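Local coordinates for replication protein B (Plasmid RSF1010, PDB 3H20) that primes replication of plasmid DNA, synthesising short primers on single-stranded template and releasing diphosphate as nucleotides are joined, at residues 72-77 and 125-130; 249-254 and 288-293. One frame throughout, in Å; residues are numbered along the deposited sequence.

Contact 1 (72-77 and 125-130); sequences GLVLVD and RTLASE. With SO4 (sulfate ion), chain D.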
ATOM      1  N   GLY A  72     -16.466 -12.254   3.684  1.00 34.07           N
ATOM      2  CA  GLY A  72     -15.443 -12.215   4.738  1.00 33.89           C
ATOM      3  C   GLY A  72     -14.318 -13.213   4.504  1.00 34.29           C
ATOM      4  O   GLY A  72     -13.744 -13.721   5.451  1.00 34.23           O
ATOM      5  N   LEU A  73     -14.001 -13.478   3.236  1.00 34.25           N
ATOM      6  CA  LEU A  73     -12.958 -14.434   2.838  1.00 35.22           C
ATOM      7  C   LEU A  73     -11.585 -13.784   2.753  1.00 34.68           C
ATOM      8  O   LEU A  73     -11.443 -12.732   2.132  1.00 35.30           O
ATOM      9  CB  LEU A  73     -13.289 -15.012   1.460  1.00 35.25           C
ATOM     10  CG  LEU A  73     -13.687 -16.478   1.316  1.00 38.70           C
ATOM     11  CD1 LEU A  73     -14.670 -16.943   2.385  1.00 38.54           C
ATOM     12  CD2 LEU A  73     -14.216 -16.737  -0.103  1.00 37.46           C
ATOM     13  N   VAL A  74     -10.590 -14.402   3.380  1.00 33.51           N
ATOM     14  CA  VAL A  74      -9.214 -13.869   3.384  1.00 33.59           C
ATOM     15  C   VAL A  74      -8.235 -14.936   2.888  1.00 33.16           C
ATOM     16  O   VAL A  74      -8.172 -16.029   3.459  1.00 33.29           O
ATOM     17  CB  VAL A  74      -8.818 -13.381   4.811  1.00 33.36           C
ATOM     18  CG1 VAL A  74      -7.352 -12.947   4.861  1.00 33.54           C
ATOM     19  CG2 VAL A  74      -9.714 -12.211   5.225  1.00 32.92           C
ATOM     20  N   LEU A  75      -7.473 -14.616   1.840  1.00 32.92           N
ATOM     21  CA  LEU A  75      -6.464 -15.537   1.276  1.00 32.37           C
ATOM     22  C   LEU A  75      -5.148 -15.548   2.061  1.00 32.09           C
ATOM     23  O   LEU A  75      -4.578 -14.483   2.347  1.00 31.30           O
ATOM     24  CB  LEU A  75      -6.156 -15.176  -0.194  1.00 31.88           C
ATOM     25  CG  LEU A  75      -5.120 -16.035  -0.939  1.00 32.88           C
ATOM     26  CD1 LEU A  75      -5.638 -17.451  -1.161  1.00 31.83           C
ATOM     27  CD2 LEU A  75      -4.708 -15.417  -2.283  1.00 32.66           C
ATOM     28  N   VAL A  76      -4.662 -16.759   2.361  1.00 31.84           N
ATOM     29  CA  VAL A  76      -3.333 -16.985   2.952  1.00 32.09           C
ATOM     30  C   VAL A  76      -2.510 -17.898   2.016  1.00 32.59           C
ATOM     31  O   VAL A  76      -2.902 -19.039   1.745  1.00 31.90           O
ATOM     32  CB  VAL A  76      -3.438 -17.626   4.368  1.00 32.17           C
ATOM     33  CG1 VAL A  76      -2.098 -17.546   5.092  1.00 31.69           C
ATOM     34  CG2 VAL A  76      -4.511 -16.930   5.202  1.00 32.27           C
ATOM     35  N   ASP A  77      -1.373 -17.388   1.537  1.00 32.93           N
ATOM     36  CA  ASP A  77      -0.620 -17.980   0.423  1.00 34.45           C
ATOM     37  C   ASP A  77       0.708 -18.604   0.898  1.00 34.83           C
ATOM     38  O   ASP A  77       1.270 -18.164   1.904  1.00 34.93           O
ATOM     39  CB  ASP A  77      -0.335 -16.865  -0.600  1.00 34.98           C
ATOM     40  CG  ASP A  77       0.048 -17.389  -1.976  1.00 36.86           C
ATOM     41  OD1 ASP A  77      -0.232 -18.565  -2.284  1.00 37.76           O
ATOM     42  OD2 ASP A  77       0.644 -16.607  -2.750  1.00 39.28           O
ATOM     43  N   ARG A 125      -2.820  -9.379   6.195  1.00 33.46           N
ATOM     44  CA  ARG A 125      -1.465  -9.095   6.660  1.00 34.06           C
ATOM     45  C   ARG A 125      -1.169  -9.770   8.006  1.00 34.26           C
ATOM     46  O   ARG A 125      -0.066 -10.278   8.227  1.00 33.91           O
ATOM     47  CB  ARG A 125      -1.234  -7.579   6.759  1.00 34.17           C
ATOM     48  CG  ARG A 125      -1.237  -6.866   5.406  1.00 34.25           C
ATOM     49  CD  ARG A 125      -0.775  -5.423   5.519  1.00 34.90           C
ATOM     50  NE  ARG A 125      -1.660  -4.598   6.342  1.00 36.45           N
ATOM     51  CZ  ARG A 125      -2.768  -4.003   5.903  1.00 37.28           C
ATOM     52  NH1 ARG A 125      -3.154  -4.133   4.636  1.00 36.59           N
ATOM     53  NH2 ARG A 125      -3.492  -3.267   6.740  1.00 38.01           N
ATOM     54  N   THR A 126      -2.165  -9.773   8.895  1.00 34.06           N
ATOM     55  CA  THR A 126      -2.031 -10.377  10.225  1.00 34.17           C
ATOM     56  C   THR A 126      -1.809 -11.890  10.124  1.00 33.99           C
ATOM     57  O   THR A 126      -0.901 -12.434  10.765  1.00 34.11           O
ATOM     58  CB  THR A 126      -3.255 -10.013  11.134  1.00 34.36           C
ATOM     59  OG1 THR A 126      -3.205  -8.617  11.447  1.00 34.35           O
ATOM     60  CG2 THR A 126      -3.260 -10.807  12.432  1.00 33.71           C
ATOM     61  N   LEU A 127      -2.608 -12.553   9.290  1.00 33.90           N
ATOM     62  CA  LEU A 127      -2.500 -13.996   9.106  1.00 33.82           C
ATOM     63  C   LEU A 127      -1.205 -14.380   8.394  1.00 33.99           C
ATOM     64  O   LEU A 127      -0.591 -15.396   8.737  1.00 33.95           O
ATOM     65  CB  LEU A 127      -3.722 -14.550   8.354  1.00 33.62           C
ATOM     66  CG  LEU A 127      -5.078 -14.536   9.078  1.00 34.75           C
ATOM     67  CD1 LEU A 127      -6.211 -14.966   8.137  1.00 32.87           C
ATOM     68  CD2 LEU A 127      -5.064 -15.429  10.335  1.00 35.19           C
ATOM     69  N   ALA A 128      -0.779 -13.560   7.425  1.00 33.68           N
ATOM     70  CA  ALA A 128       0.488 -13.806   6.739  1.00 34.20           C
ATOM     71  C   ALA A 128       1.651 -13.711   7.729  1.00 34.73           C
ATOM     72  O   ALA A 128       2.595 -14.505   7.677  1.00 34.60           O
ATOM     73  CB  ALA A 128       0.671 -12.832   5.583  1.00 34.11           C
ATOM     74  N   SER A 129       1.567 -12.741   8.638  1.00 35.15           N
ATOM     75  CA  SER A 129       2.544 -12.596   9.708  1.00 35.98           C
ATOM     76  C   SER A 129       2.481 -13.747  10.722  1.00 36.42           C
ATOM     77  O   SER A 129       3.528 -14.292  11.100  1.00 36.87           O
ATOM     78  CB  SER A 129       2.373 -11.246  10.416  1.00 35.97           C
ATOM     79  OG  SER A 129       3.364 -11.087  11.405  1.00 37.04           O
ATOM     80  N   GLU A 130       1.269 -14.109  11.155  1.00 36.80           N
ATOM     81  CA  GLU A 130       1.063 -15.188  12.133  1.00 37.40           C
ATOM     82  C   GLU A 130       1.714 -16.499  11.702  1.00 37.09           C
ATOM     83  O   GLU A 130       2.319 -17.187  12.521  1.00 37.35           O
ATOM     84  CB  GLU A 130      -0.436 -15.423  12.412  1.00 37.21           C
ATOM     85  CG  GLU A 130      -1.044 -14.488  13.466  1.00 38.71           C
ATOM     86  CD  GLU A 130      -2.545 -14.725  13.726  1.00 38.97           C
ATOM     87  OE1 GLU A 130      -3.098 -15.751  13.273  1.00 38.34           O
ATOM     88  OE2 GLU A 130      -3.173 -13.862  14.396  1.00 42.44           O
TER
HETATM   89  S   SO4 D 326      -5.732  -3.764   1.210  1.00 53.81           S
HETATM   90  O1  SO4 D 326      -5.092  -3.235   0.004  1.00 53.59           O
HETATM   91  O2  SO4 D 326      -5.346  -2.978   2.386  1.00 53.69           O
HETATM   92  O3  SO4 D 326      -7.183  -3.707   1.064  1.00 53.58           O
HETATM   93  O4  SO4 D 326      -5.305  -5.142   1.399  1.00 52.25           O

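Contact 2 (249-254 and 288-293); sequences KLASRG and SKVMGL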
ATOM      1  N   LYS A 249      19.417  30.669   3.124  1.00 34.80           N
ATOM      2  CA  LYS A 249      18.722  29.378   3.110  1.00 35.38           C
ATOM      3  C   LYS A 249      17.734  29.278   1.950  1.00 34.91           C
ATOM      4  O   LYS A 249      17.762  28.305   1.198  1.00 34.37           O
ATOM      5  CB  LYS A 249      18.030  29.112   4.448  1.00 35.56           C
ATOM      6  CG  LYS A 249      18.951  28.525   5.508  1.00 38.13           C
ATOM      7  CD  LYS A 249      18.493  28.898   6.909  1.00 40.35           C
ATOM      8  CE  LYS A 249      19.093  27.980   7.975  1.00 42.19           C
ATOM      9  NZ  LYS A 249      20.585  28.024   8.015  1.00 43.50           N
ATOM     10  N   LEU A 250      16.885  30.296   1.803  1.00 34.54           N
ATOM     11  CA  LEU A 250      15.959  30.407   0.671  1.00 34.47           C
ATOM     12  C   LEU A 250      16.658  30.394  -0.696  1.00 34.22           C
ATOM     13  O   LEU A 250      16.209  29.703  -1.612  1.00 34.17           O
ATOM     14  CB  LEU A 250      15.082  31.661   0.808  1.00 34.58           C
ATOM     15  CG  LEU A 250      13.718  31.521   1.501  1.00 35.09           C
ATOM     16  CD1 LEU A 250      13.852  31.041   2.945  1.00 35.34           C
ATOM     17  CD2 LEU A 250      12.941  32.850   1.439  1.00 34.71           C
ATOM     18  N   ALA A 251      17.755  31.140  -0.829  1.00 34.31           N
ATOM     19  CA  ALA A 251      18.514  31.185  -2.092  1.00 34.38           C
ATOM     20  C   ALA A 251      19.200  29.851  -2.411  1.00 34.82           C
ATOM     21  O   ALA A 251      19.251  29.438  -3.571  1.00 35.04           O
ATOM     22  CB  ALA A 251      19.535  32.308  -2.073  1.00 34.65           C
ATOM     23  N   SER A 252      19.718  29.186  -1.378  1.00 34.99           N
ATOM     24  CA  SER A 252      20.331  27.864  -1.527  1.00 35.45           C
ATOM     25  C   SER A 252      19.322  26.805  -1.971  1.00 36.18           C
ATOM     26  O   SER A 252      19.696  25.803  -2.594  1.00 35.77           O
ATOM     27  CB  SER A 252      20.989  27.432  -0.220  1.00 35.34           C
ATOM     28  OG  SER A 252      22.208  28.126  -0.016  1.00 35.92           O
ATOM     29  N   ARG A 253      18.051  27.027  -1.638  1.00 36.65           N
ATOM     30  CA  ARG A 253      16.972  26.102  -1.995  1.00 38.06           C
ATOM     31  C   ARG A 253      16.273  26.509  -3.303  1.00 37.81           C
ATOM     32  O   ARG A 253      15.264  25.915  -3.691  1.00 37.69           O
ATOM     33  CB  ARG A 253      15.986  25.947  -0.825  1.00 38.03           C
ATOM     34  CG  ARG A 253      16.603  25.213   0.369  1.00 39.79           C
ATOM     35  CD  ARG A 253      15.858  25.436   1.691  1.00 40.49           C
ATOM     36  NE  ARG A 253      16.727  25.122   2.833  1.00 45.59           N
ATOM     37  CZ  ARG A 253      16.413  25.289   4.121  1.00 46.52           C
ATOM     38  NH1 ARG A 253      15.227  25.772   4.481  1.00 46.44           N
ATOM     39  NH2 ARG A 253      17.296  24.965   5.059  1.00 46.96           N
ATOM     40  N   GLY A 254      16.832  27.513  -3.982  1.00 37.83           N
ATOM     41  CA  GLY A 254      16.416  27.874  -5.339  1.00 38.17           C
ATOM     42  C   GLY A 254      15.471  29.055  -5.486  1.00 38.40           C
ATOM     43  O   GLY A 254      15.030  29.363  -6.599  1.00 38.53           O
ATOM     44  N   SER A 288      22.237  40.608  -2.666  1.00 31.80           N
ATOM     45  CA  SER A 288      23.519  40.638  -3.382  1.00 31.88           C
ATOM     46  C   SER A 288      24.607  39.860  -2.637  1.00 31.82           C
ATOM     47  O   SER A 288      25.309  39.053  -3.236  1.00 31.47           O
ATOM     48  CB  SER A 288      23.979  42.075  -3.646  1.00 32.01           C
ATOM     49  OG  SER A 288      25.131  42.097  -4.476  1.00 31.40           O
ATOM     50  N   LYS A 289      24.718  40.103  -1.334  1.00 32.01           N
ATOM     51  CA  LYS A 289      25.732  39.458  -0.497  1.00 32.57           C
ATOM     52  C   LYS A 289      25.547  37.950  -0.464  1.00 32.31           C
ATOM     53  O   LYS A 289      26.508  37.197  -0.561  1.00 31.51           O
ATOM     54  CB  LYS A 289      25.701  40.018   0.925  1.00 32.66           C
ATOM     55  CG  LYS A 289      26.339  41.397   1.059  1.00 34.76           C
ATOM     56  CD  LYS A 289      26.862  41.644   2.478  1.00 38.45           C
ATOM     57  CE  LYS A 289      25.760  41.547   3.538  1.00 40.06           C
ATOM     58  NZ  LYS A 289      26.241  42.034   4.882  1.00 41.82           N
ATOM     59  N   VAL A 290      24.292  37.533  -0.339  1.00 32.73           N
ATOM     60  CA  VAL A 290      23.913  36.128  -0.324  1.00 33.78           C
ATOM     61  C   VAL A 290      24.282  35.426  -1.641  1.00 33.47           C
ATOM     62  O   VAL A 290      24.863  34.338  -1.625  1.00 33.84           O
ATOM     63  CB  VAL A 290      22.395  36.014  -0.001  1.00 34.00           C
ATOM     64  CG1 VAL A 290      21.786  34.724  -0.534  1.00 36.10           C
ATOM     65  CG2 VAL A 290      22.179  36.168   1.505  1.00 34.79           C
ATOM     66  N   MET A 291      23.972  36.066  -2.771  1.00 33.58           N
ATOM     67  CA  MET A 291      24.210  35.469  -4.091  1.00 33.36           C
ATOM     68  C   MET A 291      25.703  35.341  -4.429  1.00 33.25           C
ATOM     69  O   MET A 291      26.079  34.525  -5.272  1.00 32.85           O
ATOM     70  CB  MET A 291      23.471  36.238  -5.196  1.00 34.10           C
ATOM     71  CG  MET A 291      21.921  36.165  -5.138  1.00 33.94           C
ATOM     72  SD  MET A 291      21.262  34.472  -5.089  1.00 35.37           S
ATOM     73  CE  MET A 291      19.493  34.786  -5.120  1.00 35.21           C
ATOM     74  N   GLY A 292      26.540  36.132  -3.752  1.00 32.73           N
ATOM     75  CA  GLY A 292      27.995  36.077  -3.930  1.00 32.72           C
ATOM     76  C   GLY A 292      28.692  34.963  -3.151  1.00 32.77           C
ATOM     77  O   GLY A 292      29.867  34.676  -3.397  1.00 32.74           O
ATOM     78  N   LEU A 293      27.972  34.324  -2.231  1.00 32.34           N
ATOM     79  CA  LEU A 293      28.575  33.295  -1.381  1.00 32.32           C
ATOM     80  C   LEU A 293      28.812  32.022  -2.183  1.00 32.45           C
ATOM     81  O   LEU A 293      27.913  31.573  -2.903  1.00 32.01           O
ATOM     82  CB  LEU A 293      27.692  32.968  -0.174  1.00 32.18           C
ATOM     83  CG  LEU A 293      27.518  34.033   0.908  1.00 31.50           C
ATOM     84  CD1 LEU A 293      26.443  33.596   1.864  1.00 32.31           C
ATOM     85  CD2 LEU A 293      28.838  34.317   1.638  1.00 32.88           C
TER

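Contact 1 (72-77 and 125-130)
The backbones of strand segment 72-77 and helix segment 125-130 come nearest at V76 and A128, whose CA atoms lie 6.2 Å apart, and L127 makes the side-chain contact from the helix. This is a helix laid on a face of an antiparallel sheet: 73-79 is the outermost strand on one side of a four-stranded sheet in the N-terminal primase domain, paired with 104-110, and helix 117-130 rests on it. Because residues two apart on a strand share a face, V74 and V76 both point at the helix, while L75 turns the other way. L127 meets the pair with one branch. Its CG lies beside the backbone N (chi1 -69°), and an extended chi2 of 173° carries CD1 out to the sheet. CD1 of L127 stands 4.0 Å from CG1 of V74 and 3.9 Å from CG2 of V76, so a single methyl bridges both valines. The V76 side chain runs at about a right angle to that of L127, and its CG2 also sits 4.0 Å from CB of L127, which makes this the broader half of the contact. All three side chains are buried, and no hydrogen bond spans the segments; the hold is apolar fit alone. R120 and A124 of the same helix extend the cover over V74, and A133 touches V76. R125 leaves the helix pointing away from the strand, and its chain, bent at chi3, reaches a sulfate that probably came from the crystallisation liquor and is also bound by S140. NH1 of R125 gives O2 of that sulfate a weak hydrogen bond, 3.3 Å long with an N-H...O angle of 147°, the oxygen lying at the guanidinium edge and in its plane.

Contact 2 (249-254 and 288-293)
A251 carries more than half of the buried surface here, and V290 and M291 supply nearly all the rest. The methyl group of A251 points from the last turn of helix 239-252 at the last turn of helix 279-291, within the helical bundle of the C-terminal domain. The CA atoms of A251 and M291 are 7.4 Å apart, a close approach that a side chain as short as alanine's permits. Two neighbouring residues receive the methyl. V290 comes more directly: its CG1, anti to the backbone N (chi1 155°), stands 3.6 Å from CB of A251. M291 begins at an angle to the interface, but its chain bends at chi2 (-54°) and swings the thioether round to the alanine. As a result CE of M291 lies 3.9 Å from CB of A251, and SD of the same methionine is 4.1 Å from that carbon. One methyl thus touches a branched side chain and a flexible one, side by side on the opposing helix. Other helices of the bundle pack round the same residues: I260 of helix 257-267 and V296 of helix 294-304 also touch A251, while F244 and A247, earlier on the alanine's own helix, pack on V290. Both segments are places where the chain turns. G254, with positive phi, is the C-prime residue of a Schellman motif, its N bonded to O of A251 at 3.1 Å and the next residue's N to O of L250; L293 is the N-cap of helix 294-304. R300 of that helix donates to O of A251 as well, so this carbonyl has two partners. No hydrogen bond crosses between the segments; dispersion holds them, with water largely kept from A251 and V290 while M291 remains partly exposed, so the contact depends on close fit and imposes no polar directionality.

How the contacts relate
Contacts 1 and 2 illustrate one rule in two settings: apolar side chains join the backbones without any hydrogen bond across. Both count as buried, but all three touching residues of contact 1 are core, whereas in contact 2 M291 stays partly exposed. They hold no element in common. Contact 1 joins a helix to a sheet in the N-terminal primase domain, whereas contact 2 joins two helix ends in the C-terminal helical domain. Their centres are about 54 Å apart and their nearest atoms about 35 Å, and one closes along the chain before the other opens. In contact 1 one leucine branch serves two valines; in contact 2 a small alanine meets two larger neighbours. The buried surface is 97 Å² in contact 2 against 143 Å².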